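Beta-N-acetylglucosaminidase (PDB 3WO8) probably removes terminal non-reducing N-acetyl-D-hexosamine residues from N-acetyl-beta-D-hexosaminides by hydrolysis, as a family 3 glycoside hydrolase. Local coordinates at residues Gly280-Leu285 / Glu314-Thr319; Lys18-Gly23 / Pro293-Thr298; Lys171-His176 / Asp241-Lys246. All coordinates share one frame; numbering follows the deposited sequence.

In the fold
All three contacts are buried in the TIM-barrel domain, and each sets a strand, or the stretch next to it, against a helix. Contacts 1 and 2 share most: strands 283-286 and 20-24 are neighbours in the barrel wall, tied by backbone hydrogen bonds from Ile284 to Leu19 and Phe21, and helices 292-304 and 310-326 follow one another in the chain. Contact 3 lies further round, yet Arg244 from its helix bonds to Asn282 and Gly280 of contact 1. The chemistry differs with position. Contact 1, where the chain enters its strand, is polar, whereas contacts 2 and 3 press one phenylalanine against a covering helix and are apolar, without cross-segment hydrogen bonds.

Contact 1 (Gly280-Leu285 / Glu314-Thr319); sequences GGNMIL and ERSIRT
Ser316 OG is held from two sources: it accepts the amide N-H of Asn282 and is hydrogen-bonded to Lys312 O one turn earlier in its own helix. The bond from Asn282 ND2 to Ser316 OG is short, 2.6 Å, and fairly straight, with an N-H...O angle of 159°. The hydroxyl lies almost in the amide plane, only 8° out of it, as suits a planar donor. Ser316 OG stands beside the backbone N and anti to the carbonyl carbon (chi1 -76°), a setting from which it reaches both partners. Serine suits the place because it is small enough for the backbones to come close: Asn282 CA and Ser316 CA are 4.9 Å apart. Asparagine offers a donor and an acceptor on one flat group, and its other end, OD1, takes hydrogen bonds from Arg244 NH2 and Val253 N, so the amide is fixed in its rotation. Thr319 closes in across this end, its CG2 methyl 4.1 Å from Asn282 OD1. Just upstream, Gly280 ends helix 269-279 in a Schellman motif; at its positive phi a side chain would collide with the preceding carbonyl oxygen, which calls for glycine. Asn282 thus stands where the chain enters strand 283-286, between strand 253-257 and helix 310-326, which also meets Leu19 just ahead of strand 20-24.

Contact 2 (Lys18-Gly23 / Pro293-Thr298); sequences KLFFCG and PVYYET
Apolar packing of Phe20 against two successive tyrosines carries this contact. The outer atoms of the Phe20 ring, CE1, CZ and CE2, rest against the helix at Tyr295 and Tyr296: Phe20 CE1 touches Tyr295 CB at 4.0 Å, and on the other side of the ring Phe20 CE2 touches Tyr296 CD2 at 3.9 Å. The Phe20 and Tyr296 side chains cross at about a right angle, and the rings meet obliquely, so this is packing of carbon on carbon and no regular stack. Tyr296 CG is anti to the backbone N (chi1 -180°), which brings CD2 of this crossing side chain up to Phe20 CE2. Tyr295 touches through CB, while its ring leads away towards Val269, Ile272 and Val273 of helix 269-279.

The second kind of interaction is van der Waals contact between ring and helix backbone. Phe20 CZ lies 3.9 Å from Tyr296 CA and 3.8 Å from Tyr295 O. A long, rigid, apolar side chain suits this place, because it bridges the gap between strand and helix, where even the nearest CA atoms, those of Phe20 and Tyr296, are 8.3 Å apart.

Hydrogen bonding stays inside the helix. Thr298 OG1 donates to Val294 O at 2.7 Å from above the carbonyl plane, and the same oxygen accepts Thr298 N, which lets the threonine satisfy its hydroxyl locally.

In the fold, helix 292-304 follows the eighth strand, 283-286, and here covers the first, 20-24, as expected where a TIM barrel closes on itself. Phe20 also touches Ile284 of strand 283-286, and Tyr296 meets the ring of Tyr38, which lies between helix 29-37 and strand 42-45, the next strand of the barrel.

Contact 3 (Lys171-His176 / Asp241-Lys246); sequences KHFPGH and DVLREK
Phe173 pushes its ring against Val242 and Leu243 of helix 236-247. From CB the side chain heads towards the helix, with CG anti to the backbone N (chi1 -174°), and contact begins further out, on the ring. Phe173 CD2 comes first, at 4.1 Å from Leu243 CD2. Beyond it Phe173 CE2 meets both residues, lying 3.5 Å from Leu243 CB and 3.7 Å from Val242 CG1. Across the ring Phe173 CE1 meets Leu243 CD1 at 4.0 Å, and at the tip Phe173 CZ approaches Leu243 CB to 3.6 Å.

The two helix residues come from different directions. Leu243 CD1 sits over one face, 4.1 Å from the centroid of the Phe173 ring and 23° off its normal, a CH-pi contact. Val242 CG1 instead lies at the edge of the ring, near its plane; leucine, with its longer branched end, can spread over a face, whereas the compact valine fills the rim. The opposite face of the ring is covered by Pro174 CB, over its centre, so the ring is sandwiched between a leucine methyl and the proline that follows it. Phe205 adds an edge-to-face ring contact. The chain turns a corner at His172, and cis peptide bonds precede both His172 and Pro174. Val242 and Leu243 lie within a wider pi-type turn, closed by Lys246 N to Asp241 O at 3.0 Å.

The segment reads Lys-His-Phe-Pro-Gly-His, a signature of family 3 N-acetylglucosaminidases. Its polar members make other bonds, Lys171 to Glu76 and His172 to Asp128, while Phe173 faces the helix. Because the contact consists purely of apolar surfaces, without a hydrogen bond or charge, its cohesion rests on dispersion and the exclusion of water.

Contact 1 (Gly280-Leu285 / Glu314-Thr319)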
# COMPACT_ATOMS: atom_id res chain seq x y z
N GLY B 280 -3.25 -6.49 37.74
CA GLY B 280 -2.20 -5.57 37.28
C GLY B 280 -2.21 -5.32 35.78
O GLY B 280 -1.19 -4.98 35.21
N GLY B 281 -3.33 -5.56 35.12
CA GLY B 281 -3.42 -5.37 33.69
C GLY B 281 -3.83 -3.93 33.55
O GLY B 281 -4.47 -3.40 34.43
N ASN B 282 -3.47 -3.30 32.44
CA ASN B 282 -3.69 -1.89 32.32
C ASN B 282 -4.81 -1.56 31.36
O ASN B 282 -5.74 -0.85 31.74
CB ASN B 282 -2.42 -1.19 31.84
CG ASN B 282 -1.24 -1.46 32.75
OD1 ASN B 282 -0.23 -2.01 32.33
ND2 ASN B 282 -1.36 -1.06 34.00
N MET B 283 -4.72 -2.04 30.12
CA MET B 283 -5.77 -1.69 29.15
C MET B 283 -6.62 -2.89 28.83
O MET B 283 -6.12 -4.00 28.59
CB MET B 283 -5.22 -1.05 27.87
CG MET B 283 -4.63 0.34 28.08
SD MET B 283 -3.86 0.95 26.57
CE MET B 283 -5.27 1.94 25.97
N ILE B 284 -7.91 -2.64 28.85
CA ILE B 284 -8.93 -3.62 28.50
C ILE B 284 -9.24 -3.44 27.02
O ILE B 284 -9.57 -2.33 26.56
CB ILE B 284 -10.24 -3.40 29.29
CG1 ILE B 284 -10.02 -3.60 30.80
CG2 ILE B 284 -11.30 -4.37 28.83
CD1 ILE B 284 -11.00 -2.79 31.61
N LEU B 285 -9.12 -4.52 26.29
CA LEU B 285 -9.36 -4.50 24.87
C LEU B 285 -10.76 -5.02 24.61
O LEU B 285 -11.10 -6.19 24.89
CB LEU B 285 -8.34 -5.38 24.14
CG LEU B 285 -8.58 -5.53 22.65
CD1 LEU B 285 -8.66 -4.17 21.98
CD2 LEU B 285 -7.54 -6.45 22.00
N GLU B 314 -5.38 4.22 38.99
CA GLU B 314 -4.52 5.41 38.83
C GLU B 314 -3.10 5.08 38.37
O GLU B 314 -2.46 5.90 37.72
CB GLU B 314 -4.43 6.22 40.13
CG GLU B 314 -5.56 7.22 40.33
CD GLU B 314 -5.36 8.03 41.61
OE1 GLU B 314 -5.93 7.64 42.65
OE2 GLU B 314 -4.62 9.05 41.58
N ARG B 315 -2.61 3.90 38.72
CA ARG B 315 -1.29 3.44 38.31
C ARG B 315 -1.31 3.12 36.83
O ARG B 315 -0.39 3.41 36.09
CB ARG B 315 -0.96 2.14 39.03
CG ARG B 315 0.47 2.03 39.49
CD ARG B 315 0.56 2.24 41.00
NE ARG B 315 1.56 1.35 41.57
CZ ARG B 315 1.41 0.03 41.75
NH1 ARG B 315 2.41 -0.67 42.27
NH2 ARG B 315 0.28 -0.59 41.42
N SER B 316 -2.37 2.45 36.42
CA SER B 316 -2.56 2.08 35.04
C SER B 316 -2.72 3.35 34.23
O SER B 316 -2.06 3.53 33.22
CB SER B 316 -3.78 1.15 34.89
OG SER B 316 -3.47 -0.18 35.32
N ILE B 317 -3.53 4.29 34.70
CA ILE B 317 -3.67 5.54 33.96
C ILE B 317 -2.32 6.21 33.70
O ILE B 317 -2.12 6.85 32.67
CB ILE B 317 -4.65 6.51 34.63
CG1 ILE B 317 -6.07 5.97 34.47
CG2 ILE B 317 -4.58 7.87 33.96
CD1 ILE B 317 -7.07 6.58 35.43
N ARG B 318 -1.39 6.04 34.61
CA ARG B 318 -0.10 6.68 34.49
C ARG B 318 0.77 5.92 33.48
O ARG B 318 1.34 6.53 32.59
CB ARG B 318 0.60 6.78 35.85
CG ARG B 318 1.25 8.13 36.12
CD ARG B 318 1.57 8.33 37.61
NE ARG B 318 0.35 8.44 38.44
CZ ARG B 318 -0.08 7.54 39.34
NH1 ARG B 318 0.57 6.40 39.58
NH2 ARG B 318 -1.21 7.80 40.00
N THR B 319 0.84 4.60 33.62
CA THR B 319 1.55 3.74 32.64
C THR B 319 1.12 4.02 31.19
O THR B 319 1.93 4.13 30.27
CB THR B 319 1.31 2.25 32.97
OG1 THR B 319 1.75 1.98 34.29
CG2 THR B 319 2.08 1.36 32.03

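Contact 2 (Lys18-Gly23 / Pro293-Thr298)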
# COMPACT_ATOMS: atom_id res chain seq x y z
N LYS B 18 -8.37 6.18 29.42
CA LYS B 18 -7.04 5.57 29.32
C LYS B 18 -7.02 4.06 29.49
O LYS B 18 -6.08 3.41 29.03
CB LYS B 18 -6.07 6.17 30.33
CG LYS B 18 -5.25 7.34 29.84
CD LYS B 18 -6.10 8.52 29.41
CE LYS B 18 -5.23 9.57 28.75
NZ LYS B 18 -6.03 10.74 28.34
N LEU B 19 -8.03 3.49 30.15
CA LEU B 19 -8.03 2.05 30.42
C LEU B 19 -8.57 1.18 29.31
O LEU B 19 -8.52 -0.07 29.40
CB LEU B 19 -8.78 1.74 31.71
CG LEU B 19 -7.89 1.80 32.95
CD1 LEU B 19 -6.40 1.80 32.64
CD2 LEU B 19 -8.19 3.04 33.76
N PHE B 20 -9.03 1.81 28.24
CA PHE B 20 -9.71 1.08 27.20
C PHE B 20 -9.10 1.17 25.81
O PHE B 20 -8.74 2.25 25.33
CB PHE B 20 -11.14 1.57 27.16
CG PHE B 20 -11.97 1.07 28.30
CD1 PHE B 20 -12.30 -0.29 28.39
CD2 PHE B 20 -12.43 1.94 29.28
CE1 PHE B 20 -13.07 -0.75 29.44
CE2 PHE B 20 -13.21 1.48 30.32
CZ PHE B 20 -13.52 0.13 30.40
N PHE B 21 -9.04 -0.01 25.18
CA PHE B 21 -8.67 -0.20 23.80
C PHE B 21 -9.87 -0.79 23.00
O PHE B 21 -10.38 -1.85 23.31
CB PHE B 21 -7.44 -1.13 23.71
CG PHE B 21 -6.43 -0.67 22.69
CD1 PHE B 21 -6.80 -0.49 21.37
CD2 PHE B 21 -5.13 -0.37 23.07
CE1 PHE B 21 -5.88 -0.03 20.43
CE2 PHE B 21 -4.20 0.06 22.14
CZ PHE B 21 -4.58 0.22 20.82
N CYS B 22 -10.30 -0.11 21.95
CA CYS B 22 -11.54 -0.48 21.25
C CYS B 22 -11.29 -0.69 19.78
O CYS B 22 -10.56 0.08 19.17
CB CYS B 22 -12.61 0.61 21.44
SG CYS B 22 -13.11 0.83 23.17
N GLY B 23 -11.88 -1.75 19.25
CA GLY B 23 -11.79 -2.10 17.83
C GLY B 23 -12.91 -1.44 17.06
O GLY B 23 -14.05 -1.45 17.50
N PRO B 293 -19.77 1.34 26.40
CA PRO B 293 -20.64 1.89 27.43
C PRO B 293 -20.81 0.91 28.58
O PRO B 293 -20.51 1.27 29.72
CB PRO B 293 -21.96 2.13 26.68
CG PRO B 293 -21.56 2.33 25.27
CD PRO B 293 -20.44 1.34 25.08
N VAL B 294 -21.20 -0.33 28.30
CA VAL B 294 -21.38 -1.34 29.35
C VAL B 294 -20.08 -1.48 30.15
O VAL B 294 -20.04 -1.27 31.38
CB VAL B 294 -21.78 -2.71 28.79
CG1 VAL B 294 -21.73 -3.79 29.87
CG2 VAL B 294 -23.16 -2.64 28.11
N TYR B 295 -19.00 -1.81 29.45
CA TYR B 295 -17.73 -2.03 30.13
C TYR B 295 -17.31 -0.79 30.90
O TYR B 295 -16.75 -0.89 32.01
CB TYR B 295 -16.65 -2.46 29.15
CG TYR B 295 -16.41 -3.96 29.10
CD1 TYR B 295 -17.21 -4.81 28.34
CD2 TYR B 295 -15.36 -4.51 29.79
CE1 TYR B 295 -16.95 -6.18 28.29
CE2 TYR B 295 -15.09 -5.87 29.73
CZ TYR B 295 -15.88 -6.71 28.99
OH TYR B 295 -15.58 -8.07 28.99
N TYR B 296 -17.61 0.38 30.36
CA TYR B 296 -17.12 1.60 30.98
C TYR B 296 -17.82 1.85 32.29
O TYR B 296 -17.18 2.25 33.27
CB TYR B 296 -17.29 2.80 30.08
CG TYR B 296 -16.80 4.13 30.65
CD1 TYR B 296 -17.58 4.91 31.53
CD2 TYR B 296 -15.55 4.63 30.29
CE1 TYR B 296 -17.12 6.14 32.02
CE2 TYR B 296 -15.08 5.85 30.78
CZ TYR B 296 -15.87 6.60 31.63
OH TYR B 296 -15.38 7.80 32.08
N GLU B 297 -19.14 1.66 32.30
CA GLU B 297 -19.95 1.99 33.48
C GLU B 297 -19.82 0.89 34.55
O GLU B 297 -19.84 1.20 35.75
CB GLU B 297 -21.40 2.36 33.13
CG GLU B 297 -22.20 1.26 32.44
CD GLU B 297 -23.38 1.77 31.58
OE1 GLU B 297 -23.17 2.58 30.62
OE2 GLU B 297 -24.52 1.32 31.86
N THR B 298 -19.61 -0.37 34.13
CA THR B 298 -19.18 -1.43 35.07
C THR B 298 -18.00 -0.98 35.91
O THR B 298 -17.95 -1.25 37.10
CB THR B 298 -18.75 -2.71 34.35
OG1 THR B 298 -19.74 -3.08 33.41
CG2 THR B 298 -18.58 -3.84 35.33

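Contact 3 (Lys171-His176 / Asp241-Lys246)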
# COMPACT_ATOMS: atom_id res chain seq x y z
N LYS B 171 2.89 -10.94 22.04
CA LYS B 171 1.70 -11.70 22.36
C LYS B 171 1.91 -13.19 22.10
O LYS B 171 2.82 -13.55 21.35
CB LYS B 171 0.49 -11.15 21.59
CG LYS B 171 0.62 -11.11 20.07
CD LYS B 171 -0.49 -10.28 19.40
CE LYS B 171 -0.81 -10.90 18.05
NZ LYS B 171 -1.33 -9.99 17.02
N HIS B 172 1.16 -14.06 22.77
CA HIS B 172 0.23 -13.73 23.88
C HIS B 172 0.81 -14.25 25.17
O HIS B 172 1.17 -15.44 25.25
CB HIS B 172 -1.12 -14.42 23.69
CG HIS B 172 -1.75 -14.12 22.37
ND1 HIS B 172 -1.33 -14.69 21.18
CD2 HIS B 172 -2.77 -13.29 22.05
CE1 HIS B 172 -2.09 -14.25 20.20
NE2 HIS B 172 -2.97 -13.40 20.70
N PHE B 173 0.92 -13.37 26.16
CA PHE B 173 1.62 -13.72 27.39
C PHE B 173 0.81 -14.66 28.30
O PHE B 173 -0.36 -14.37 28.62
CB PHE B 173 2.00 -12.44 28.15
CG PHE B 173 2.87 -12.70 29.37
CD1 PHE B 173 4.23 -12.94 29.23
CD2 PHE B 173 2.32 -12.73 30.66
CE1 PHE B 173 5.02 -13.20 30.33
CE2 PHE B 173 3.11 -12.98 31.77
CZ PHE B 173 4.46 -13.22 31.60
N PRO B 174 1.43 -15.76 28.79
CA PRO B 174 2.83 -16.21 28.66
C PRO B 174 3.08 -17.19 27.54
O PRO B 174 4.10 -17.93 27.56
CB PRO B 174 3.06 -16.94 29.98
CG PRO B 174 1.74 -17.53 30.27
CD PRO B 174 0.76 -16.45 29.90
N GLY B 175 2.17 -17.24 26.58
CA GLY B 175 2.37 -18.12 25.43
C GLY B 175 1.26 -19.12 25.17
O GLY B 175 1.00 -20.01 25.96
N HIS B 176 0.64 -18.96 24.01
CA HIS B 176 -0.44 -19.78 23.53
C HIS B 176 0.04 -21.06 22.87
O HIS B 176 -0.73 -21.95 22.60
CB HIS B 176 -1.19 -18.99 22.47
CG HIS B 176 -2.67 -19.06 22.57
ND1 HIS B 176 -3.42 -18.00 23.01
CD2 HIS B 176 -3.54 -20.05 22.25
CE1 HIS B 176 -4.70 -18.33 22.99
NE2 HIS B 176 -4.80 -19.57 22.53
N ASP B 241 2.51 -11.71 39.54
CA ASP B 241 3.59 -12.53 40.11
C ASP B 241 4.62 -12.93 39.07
O ASP B 241 5.80 -12.62 39.25
CB ASP B 241 3.05 -13.72 40.95
CG ASP B 241 2.16 -13.25 42.15
OD1 ASP B 241 2.24 -12.08 42.61
OD2 ASP B 241 1.35 -14.05 42.62
N VAL B 242 4.22 -13.58 37.99
CA VAL B 242 5.20 -13.95 36.94
C VAL B 242 5.71 -12.77 36.06
O VAL B 242 6.86 -12.81 35.60
CB VAL B 242 4.69 -15.08 36.04
CG1 VAL B 242 3.62 -14.57 35.12
CG2 VAL B 242 5.81 -15.67 35.21
N LEU B 243 4.89 -11.75 35.82
CA LEU B 243 5.28 -10.72 34.83
C LEU B 243 5.83 -9.47 35.47
O LEU B 243 6.96 -9.06 35.19
CB LEU B 243 4.15 -10.38 33.83
CG LEU B 243 4.39 -9.25 32.79
CD1 LEU B 243 5.54 -9.57 31.85
CD2 LEU B 243 3.16 -8.93 31.96
N ARG B 244 5.02 -8.84 36.31
CA ARG B 244 5.43 -7.58 36.94
C ARG B 244 6.56 -7.69 37.98
O ARG B 244 7.32 -6.72 38.16
CB ARG B 244 4.27 -6.93 37.63
CG ARG B 244 3.16 -6.63 36.67
CD ARG B 244 3.09 -5.16 36.43
NE ARG B 244 1.93 -4.84 35.60
CZ ARG B 244 1.96 -4.11 34.51
NH1 ARG B 244 3.09 -3.61 34.06
NH2 ARG B 244 0.83 -3.87 33.85
N GLU B 245 6.65 -8.84 38.66
CA GLU B 245 7.65 -9.08 39.72
C GLU B 245 8.77 -9.96 39.23
O GLU B 245 9.93 -9.53 39.18
CB GLU B 245 7.03 -9.69 40.99
CG GLU B 245 5.93 -8.81 41.59
CD GLU B 245 5.30 -9.35 42.87
OE1 GLU B 245 5.22 -10.58 43.09
OE2 GLU B 245 4.82 -8.50 43.64
N LYS B 246 8.46 -11.19 38.88
CA LYS B 246 9.51 -12.11 38.52
C LYS B 246 10.32 -11.58 37.32
O LYS B 246 11.54 -11.57 37.37
CB LYS B 246 8.96 -13.50 38.25
CG LYS B 246 10.04 -14.55 38.26
CD LYS B 246 9.45 -15.91 37.94
CE LYS B 246 10.40 -17.05 38.29
NZ LYS B 246 11.81 -16.77 37.86